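Local coordinates for protein FOKI restriction endonuclease (Planomicrobium okeanokoites, PDB 2FOK) that recognises a specific DNA sequence and hydrolyses the DNA outside that site, acting as a metal-dependent type IIS restriction endonuclease, at residues T193-G198 against N217-S222; D202-A207 against N257-S262; E490-R495 against E503-Y508. All coordinates share one frame; numbering follows the deposited sequence.

Contact 1 of 3, residues T193-G198 against N217-S222; sequences TSLPEG and NNWEGS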
# COMPACT_ATOMS: atom_id res chain seq x y z
N THR A 193 1.93 0.44 0.82
CA THR A 193 2.75 1.37 1.60
C THR A 193 1.96 1.91 2.79
O THR A 193 0.73 1.99 2.75
CB THR A 193 3.20 2.56 0.73
OG1 THR A 193 2.07 3.37 0.43
CG2 THR A 193 3.84 2.09 -0.56
N SER A 194 2.66 2.28 3.85
CA SER A 194 2.01 2.81 5.04
C SER A 194 2.81 3.98 5.59
O SER A 194 4.04 3.94 5.62
CB SER A 194 1.87 1.72 6.12
OG SER A 194 1.12 2.16 7.25
N LEU A 195 2.12 5.04 6.00
CA LEU A 195 2.78 6.22 6.55
C LEU A 195 2.99 6.09 8.05
O LEU A 195 2.05 5.81 8.79
CB LEU A 195 1.93 7.47 6.31
CG LEU A 195 1.29 7.75 4.95
CD1 LEU A 195 0.42 8.99 5.06
CD2 LEU A 195 2.36 7.94 3.91
N PRO A 196 4.24 6.26 8.51
CA PRO A 196 4.51 6.17 9.95
C PRO A 196 3.54 7.09 10.69
O PRO A 196 3.52 8.29 10.48
CB PRO A 196 5.96 6.64 10.07
CG PRO A 196 6.56 6.34 8.72
CD PRO A 196 5.46 6.52 7.72
N GLU A 197 2.71 6.51 11.55
CA GLU A 197 1.72 7.26 12.31
C GLU A 197 2.35 8.44 13.04
O GLU A 197 1.94 9.59 12.85
CB GLU A 197 1.03 6.34 13.31
CG GLU A 197 -0.02 7.02 14.15
CD GLU A 197 -0.52 6.12 15.25
OE1 GLU A 197 0.19 5.96 16.27
OE2 GLU A 197 -1.64 5.57 15.09
N GLY A 198 3.34 8.16 13.88
CA GLY A 198 4.00 9.22 14.61
C GLY A 198 4.38 10.37 13.70
O GLY A 198 4.17 11.53 14.05
N ASN A 217 -7.60 12.40 7.20
CA ASN A 217 -8.34 11.38 6.46
C ASN A 217 -7.88 11.07 5.03
O ASN A 217 -8.18 9.99 4.53
CB ASN A 217 -9.82 11.75 6.43
CG ASN A 217 -10.40 11.99 7.81
OD1 ASN A 217 -10.40 11.09 8.66
ND2 ASN A 217 -10.89 13.20 8.05
N ASN A 218 -7.18 12.00 4.37
CA ASN A 218 -6.75 11.75 2.99
C ASN A 218 -5.26 11.56 2.82
O ASN A 218 -4.79 11.37 1.70
CB ASN A 218 -7.19 12.89 2.08
CG ASN A 218 -8.41 12.54 1.26
OD1 ASN A 218 -8.33 11.77 0.29
ND2 ASN A 218 -9.56 13.10 1.63
N TRP A 219 -4.52 11.62 3.92
CA TRP A 219 -3.06 11.44 3.93
C TRP A 219 -2.90 9.98 4.30
O TRP A 219 -3.02 9.62 5.47
CB TRP A 219 -2.43 12.27 5.05
CG TRP A 219 -1.40 13.28 4.64
CD1 TRP A 219 -0.07 13.28 4.99
CD2 TRP A 219 -1.62 14.50 3.93
NE1 TRP A 219 0.54 14.44 4.55
CE2 TRP A 219 -0.39 15.20 3.90
CE3 TRP A 219 -2.74 15.08 3.33
CZ2 TRP A 219 -0.25 16.45 3.29
CZ3 TRP A 219 -2.61 16.31 2.72
CH2 TRP A 219 -1.37 16.98 2.71
N GLU A 220 -2.63 9.13 3.32
CA GLU A 220 -2.51 7.72 3.64
C GLU A 220 -1.78 6.91 2.58
O GLU A 220 -1.72 7.31 1.42
CB GLU A 220 -3.91 7.14 3.90
CG GLU A 220 -4.67 6.80 2.64
CD GLU A 220 -6.18 6.96 2.77
OE1 GLU A 220 -6.73 6.73 3.86
OE2 GLU A 220 -6.81 7.31 1.76
N GLY A 221 -1.21 5.78 3.00
CA GLY A 221 -0.51 4.91 2.07
C GLY A 221 -1.48 3.87 1.56
O GLY A 221 -2.60 3.78 2.07
N SER A 222 -1.08 3.09 0.57
CA SER A 222 -1.98 2.08 0.02
C SER A 222 -2.55 1.14 1.08
O SER A 222 -3.75 0.90 1.09
CB SER A 222 -1.27 1.26 -1.05
OG SER A 222 -0.08 1.89 -1.48
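Two loops that each lead into a helix run antiparallel past one another in the second recognition subdomain of FokI, with Thr193 facing Ser222 at one end and Leu195 facing Trp219 and Glu220 at the other. The polar end is built around the start of helix 222-236. Thr193 OG1 lies between its backbone N and carbonyl carbon (chi1 69°), which sets it within 3.2 Å of Ser222 N, and that first-turn N-H donates to it at 152°. In return Thr193 N points almost straight at Ser222 OG, although at 3.4 Å the bond is weak. Between these pairs the backbones come close: Ser194 CA and Gly221 CA are 4.4 Å apart, and Gly221 CA makes a C-H...O contact of 3.2 Å with Thr193 O. Gly221 is the N-cap residue of this helix. The side chain of Asp224, in the first turn, accepts from Gly221 N and also from Leu195 N and Ser194 OG, so one carboxylate ties both loops together. The subdomain belongs to the helix-turn-helix clan, and the second loop is the link from helix 209-218 to helix 222-236. At the apolar end the Leu195 methyl CD1 sits against backbone, 3.5 Å from Glu220 CA, and meets Trp219 CD1 obliquely at 4.3 Å. The same leucine touches Ile423 and Met426 of helix 421-436 in the cleavage domain, where Arg422 forms a cation-pi pair with Trp219. Glu220 instead turns its carboxylate to Lys177 and Arg228.

Contact 2 of 3, residues D202-A207 against N257-S262; sequences DTLANA and NKEFIS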
# COMPACT_ATOMS: atom_id res chain seq x y z
N ASP A 202 2.52 14.42 13.45
CA ASP A 202 3.36 15.62 13.56
C ASP A 202 2.93 16.66 12.52
O ASP A 202 2.91 17.86 12.78
CB ASP A 202 4.82 15.24 13.30
CG ASP A 202 5.68 15.37 14.53
OD1 ASP A 202 5.66 16.45 15.15
OD2 ASP A 202 6.37 14.39 14.87
N THR A 203 2.60 16.18 11.33
CA THR A 203 2.17 17.04 10.24
C THR A 203 0.78 17.57 10.55
O THR A 203 0.39 18.63 10.07
CB THR A 203 2.12 16.27 8.91
OG1 THR A 203 3.44 15.81 8.59
CG2 THR A 203 1.63 17.15 7.79
N LEU A 204 0.04 16.81 11.35
CA LEU A 204 -1.32 17.16 11.73
C LEU A 204 -1.32 18.18 12.87
O LEU A 204 -2.13 19.10 12.89
CB LEU A 204 -2.07 15.89 12.16
CG LEU A 204 -3.49 16.03 12.72
CD1 LEU A 204 -4.38 16.79 11.73
CD2 LEU A 204 -4.06 14.65 12.98
N ALA A 205 -0.40 18.00 13.81
CA ALA A 205 -0.31 18.89 14.96
C ALA A 205 0.12 20.30 14.58
O ALA A 205 -0.37 21.26 15.15
CB ALA A 205 0.67 18.32 15.98
N ASN A 206 1.02 20.42 13.61
CA ASN A 206 1.50 21.73 13.20
C ASN A 206 0.81 22.28 11.96
O ASN A 206 1.30 23.22 11.33
CB ASN A 206 3.01 21.68 12.99
CG ASN A 206 3.41 21.32 11.57
OD1 ASN A 206 4.54 21.57 11.16
ND2 ASN A 206 2.48 20.71 10.83
N ALA A 207 -0.33 21.70 11.61
CA ALA A 207 -1.10 22.12 10.45
C ALA A 207 -2.20 23.12 10.83
O ALA A 207 -2.59 23.21 11.99
CB ALA A 207 -1.72 20.91 9.77
N ASN A 257 -0.33 20.54 22.09
CA ASN A 257 -1.52 20.31 21.24
C ASN A 257 -2.12 18.94 21.46
O ASN A 257 -1.52 18.06 22.09
CB ASN A 257 -1.16 20.46 19.76
CG ASN A 257 -1.40 21.87 19.25
OD1 ASN A 257 -0.92 22.84 19.84
ND2 ASN A 257 -2.15 21.98 18.16
N LYS A 258 -3.33 18.76 20.94
CA LYS A 258 -4.02 17.49 21.06
C LYS A 258 -4.54 17.15 19.68
O LYS A 258 -4.94 18.04 18.92
CB LYS A 258 -5.18 17.60 22.05
CG LYS A 258 -5.07 16.65 23.23
CD LYS A 258 -5.81 15.34 22.94
CE LYS A 258 -6.38 14.74 24.23
NZ LYS A 258 -5.32 14.24 25.15
N GLU A 259 -4.52 15.86 19.34
CA GLU A 259 -4.99 15.43 18.04
C GLU A 259 -5.71 14.09 18.16
O GLU A 259 -5.56 13.39 19.15
CB GLU A 259 -3.81 15.30 17.07
CG GLU A 259 -2.97 16.58 16.93
CD GLU A 259 -3.75 17.73 16.30
OE1 GLU A 259 -4.64 17.47 15.47
OE2 GLU A 259 -3.46 18.91 16.63
N PHE A 260 -6.50 13.77 17.15
CA PHE A 260 -7.25 12.52 17.11
C PHE A 260 -7.33 11.98 15.69
O PHE A 260 -7.26 12.75 14.73
CB PHE A 260 -8.67 12.74 17.64
CG PHE A 260 -9.56 13.50 16.69
CD1 PHE A 260 -9.53 14.89 16.65
CD2 PHE A 260 -10.44 12.83 15.85
CE1 PHE A 260 -10.37 15.60 15.77
CE2 PHE A 260 -11.28 13.52 14.97
CZ PHE A 260 -11.25 14.91 14.93
N ILE A 261 -7.45 10.66 15.58
CA ILE A 261 -7.58 9.98 14.29
C ILE A 261 -8.92 9.25 14.33
O ILE A 261 -9.14 8.39 15.18
CB ILE A 261 -6.45 8.95 14.08
CG1 ILE A 261 -5.11 9.67 13.84
CG2 ILE A 261 -6.78 8.05 12.90
CD1 ILE A 261 -5.15 10.72 12.76
N SER A 262 -9.83 9.60 13.42
CA SER A 262 -11.15 8.98 13.40
C SER A 262 -11.17 7.58 12.78
O SER A 262 -12.08 6.80 13.06
CB SER A 262 -12.12 9.89 12.65
OG SER A 262 -11.57 11.18 12.51
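The carboxylate oxygen Glu259 OE2 packs 3.6 Å from Ala205 CA and has Lys212 NZ as a long, weak ion-pair partner. It also stands 2.9 Å from Lys258 O, two acceptors not counted as hydrogen-bonded. The other oxygen, Glu259 OE1, rests against the branch point of Leu204, 3.3 Å from its CG. In Glu259 the first torsion (chi1 -55°) places CG 4.1 Å from Ala205 CB, and a bend at chi2 (-65°) then brings the carboxylate back to Leu204 CG and Ala205 CA. Leu204, its CG anti to the backbone N (chi1 175°), extends across this folded chain, and its methyl CD2 touches Ile261 CD1 at 4.1 Å. The last turn of helix 197-205 is thereby laid on strand 258-267, the middle strand of a three-stranded antiparallel sheet whose 1-3-2 order is consistent with a winged helix. Lys212, from the next helix, also donates to Ala207 O. At the helix end Asn257 ND2 comes within 3.6 Å of Ala205 O, without a hydrogen bond. With mostly aliphatic neighbours and Lys212 at long range, the pKa of the buried carboxylate may be raised, and the contact rests on van der Waals packing.

Contact 3 of 3, residues E490-R495 against E503-Y508; sequences EENQTR and EWWKVY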
# COMPACT_ATOMS: atom_id res chain seq x y z
N GLU A 490 19.49 29.19 3.32
CA GLU A 490 19.64 30.61 3.67
C GLU A 490 18.70 31.07 4.77
O GLU A 490 19.02 31.98 5.55
CB GLU A 490 19.42 31.49 2.42
CG GLU A 490 20.39 31.19 1.27
CD GLU A 490 20.34 32.21 0.15
OE1 GLU A 490 19.25 32.76 -0.11
OE2 GLU A 490 21.39 32.47 -0.49
N GLU A 491 17.53 30.45 4.83
CA GLU A 491 16.54 30.77 5.84
C GLU A 491 17.02 30.29 7.21
O GLU A 491 16.61 30.81 8.25
CB GLU A 491 15.22 30.10 5.49
CG GLU A 491 14.29 30.93 4.63
CD GLU A 491 13.01 30.19 4.35
OE1 GLU A 491 12.85 29.08 4.91
OE2 GLU A 491 12.18 30.71 3.58
N ASN A 492 17.89 29.28 7.18
CA ASN A 492 18.50 28.68 8.38
C ASN A 492 19.73 29.52 8.73
O ASN A 492 20.34 29.35 9.79
CB ASN A 492 18.95 27.25 8.09
CG ASN A 492 19.36 26.50 9.34
OD1 ASN A 492 18.61 26.45 10.32
ND2 ASN A 492 20.55 25.92 9.32
N GLN A 493 20.10 30.40 7.82
CA GLN A 493 21.23 31.28 8.06
C GLN A 493 20.64 32.60 8.56
O GLN A 493 21.00 33.06 9.64
CB GLN A 493 22.03 31.52 6.79
CG GLN A 493 23.07 30.45 6.49
CD GLN A 493 23.63 30.58 5.09
OE1 GLN A 493 23.17 31.41 4.31
NE2 GLN A 493 24.61 29.75 4.77
N THR A 494 19.72 33.18 7.79
CA THR A 494 19.11 34.45 8.15
C THR A 494 18.17 34.33 9.34
O THR A 494 18.20 35.15 10.24
CB THR A 494 18.34 35.08 6.96
OG1 THR A 494 17.12 34.36 6.73
CG2 THR A 494 19.20 35.04 5.70
N ARG A 495 17.33 33.29 9.31
CA ARG A 495 16.37 33.03 10.38
C ARG A 495 15.46 34.20 10.77
O ARG A 495 15.37 34.57 11.94
CB ARG A 495 17.12 32.50 11.61
CG ARG A 495 17.69 31.11 11.38
CD ARG A 495 18.50 30.57 12.55
NE ARG A 495 18.99 29.23 12.25
CZ ARG A 495 19.49 28.38 13.14
NH1 ARG A 495 19.58 28.73 14.41
NH2 ARG A 495 19.90 27.18 12.75
N GLU A 503 9.23 29.49 11.41
CA GLU A 503 10.54 29.27 12.02
C GLU A 503 10.94 27.79 12.11
O GLU A 503 11.31 27.31 13.18
CB GLU A 503 10.56 29.88 13.43
CG GLU A 503 10.32 31.39 13.44
CD GLU A 503 9.86 31.91 14.80
OE1 GLU A 503 8.74 31.57 15.23
OE2 GLU A 503 10.62 32.67 15.44
N TRP A 504 10.87 27.07 11.00
CA TRP A 504 11.22 25.65 11.01
C TRP A 504 12.62 25.36 11.57
O TRP A 504 12.82 24.32 12.21
CB TRP A 504 11.07 25.05 9.60
CG TRP A 504 12.02 25.59 8.57
CD1 TRP A 504 11.79 26.62 7.70
CD2 TRP A 504 13.35 25.12 8.28
NE1 TRP A 504 12.89 26.82 6.89
CE2 TRP A 504 13.86 25.91 7.22
CE3 TRP A 504 14.16 24.10 8.81
CZ2 TRP A 504 15.14 25.71 6.69
CZ3 TRP A 504 15.43 23.90 8.28
CH2 TRP A 504 15.91 24.71 7.23
N TRP A 505 13.56 26.26 11.33
CA TRP A 505 14.94 26.08 11.78
C TRP A 505 15.10 25.79 13.27
O TRP A 505 16.16 25.34 13.70
CB TRP A 505 15.79 27.30 11.41
CG TRP A 505 15.18 28.60 11.84
CD1 TRP A 505 15.34 29.22 13.04
CD2 TRP A 505 14.28 29.43 11.08
NE1 TRP A 505 14.60 30.37 13.09
CE2 TRP A 505 13.94 30.53 11.90
CE3 TRP A 505 13.74 29.35 9.79
CZ2 TRP A 505 13.08 31.55 11.48
CZ3 TRP A 505 12.87 30.36 9.37
CH2 TRP A 505 12.56 31.44 10.21
N LYS A 506 14.04 26.04 14.05
CA LYS A 506 14.08 25.80 15.49
C LYS A 506 14.28 24.32 15.81
O LYS A 506 14.64 23.95 16.93
CB LYS A 506 12.79 26.31 16.14
CG LYS A 506 12.65 27.82 16.10
CD LYS A 506 11.59 28.31 17.06
CE LYS A 506 12.21 29.21 18.13
NZ LYS A 506 13.08 30.27 17.53
N VAL A 507 14.02 23.48 14.83
CA VAL A 507 14.18 22.05 15.01
C VAL A 507 15.61 21.77 15.50
O VAL A 507 15.83 20.89 16.33
CB VAL A 507 13.93 21.33 13.66
CG1 VAL A 507 15.07 21.63 12.69
CG2 VAL A 507 13.78 19.84 13.89
N TYR A 508 16.56 22.56 15.02
CA TYR A 508 17.97 22.38 15.38
C TYR A 508 18.38 22.92 16.75
O TYR A 508 17.79 23.88 17.24
CB TYR A 508 18.87 23.04 14.33
CG TYR A 508 18.75 22.51 12.92
CD1 TYR A 508 19.13 21.20 12.60
CD2 TYR A 508 18.32 23.34 11.88
CE1 TYR A 508 19.09 20.74 11.28
CE2 TYR A 508 18.29 22.89 10.55
CZ TYR A 508 18.67 21.60 10.26
OH TYR A 508 18.67 21.18 8.95
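Trp505 has its CG between the backbone N and carbonyl carbon (chi1 51°), while Arg495 runs extended from CG to NE (chi2 177°); together these settings lay the arginine chain along one face of the indole. Arg495 CG sits 3.5 Å from the centroid of the five-membered ring, close to its normal, a CH-pi contact, and the guanidinium is turned just 16° from the ring plane. Glu491 O lies over the same face, 3.6 Å from Trp505 CE3, and Glu503 CA covers the opposite one, so the indole is sandwiched. Asn492 OD1 holds the guanidinium: Arg495 NH2 donates to it at 2.8 Å from above the carbonyl plane. That oxygen also abuts Trp505 CB at 3.1 Å and approaches Tyr508 CD2 at 3.5 Å. Trp504 NE1 gives a nearly straight 3.0 Å hydrogen bond to Glu491 OE1, which lies in the plane of the indole. Asn500 donates to this oxygen too, and Arg447 forms a salt bridge with Glu491 OE2, fixing the carboxylate's rotation. The contact thus folds a 3-10 turn back onto the C-terminal end of helix 479-494 in the PD-(D/E)XK-clan cleavage domain, with Tyr508 reaching strand 451-454 and Phe515 of strand 515-521 touching Asn492 and Arg495.

From the N terminus, contact 1 opens at 193-198 and closes at 217-222, bringing together the two ends of a loop that is almost wholly helical. Contact 2 opens within that loop, on the same helix 197-205, but closes only at 257-262, so the two cross. Their centres are 13 Å apart, and they touch where Asn217 OD1 lies 4.0 Å from Ser262 OG; contact 1 ties the loops before helices 197-205 and 222-236, and contact 2 lays the first of these helices on strand 258-267. Contact 3 follows in series, closing a short irregular loop in the cleavage domain with its centre 23 Å from that of contact 2. Lys448 lies between these two, bonded to Asn206 and touching Trp504.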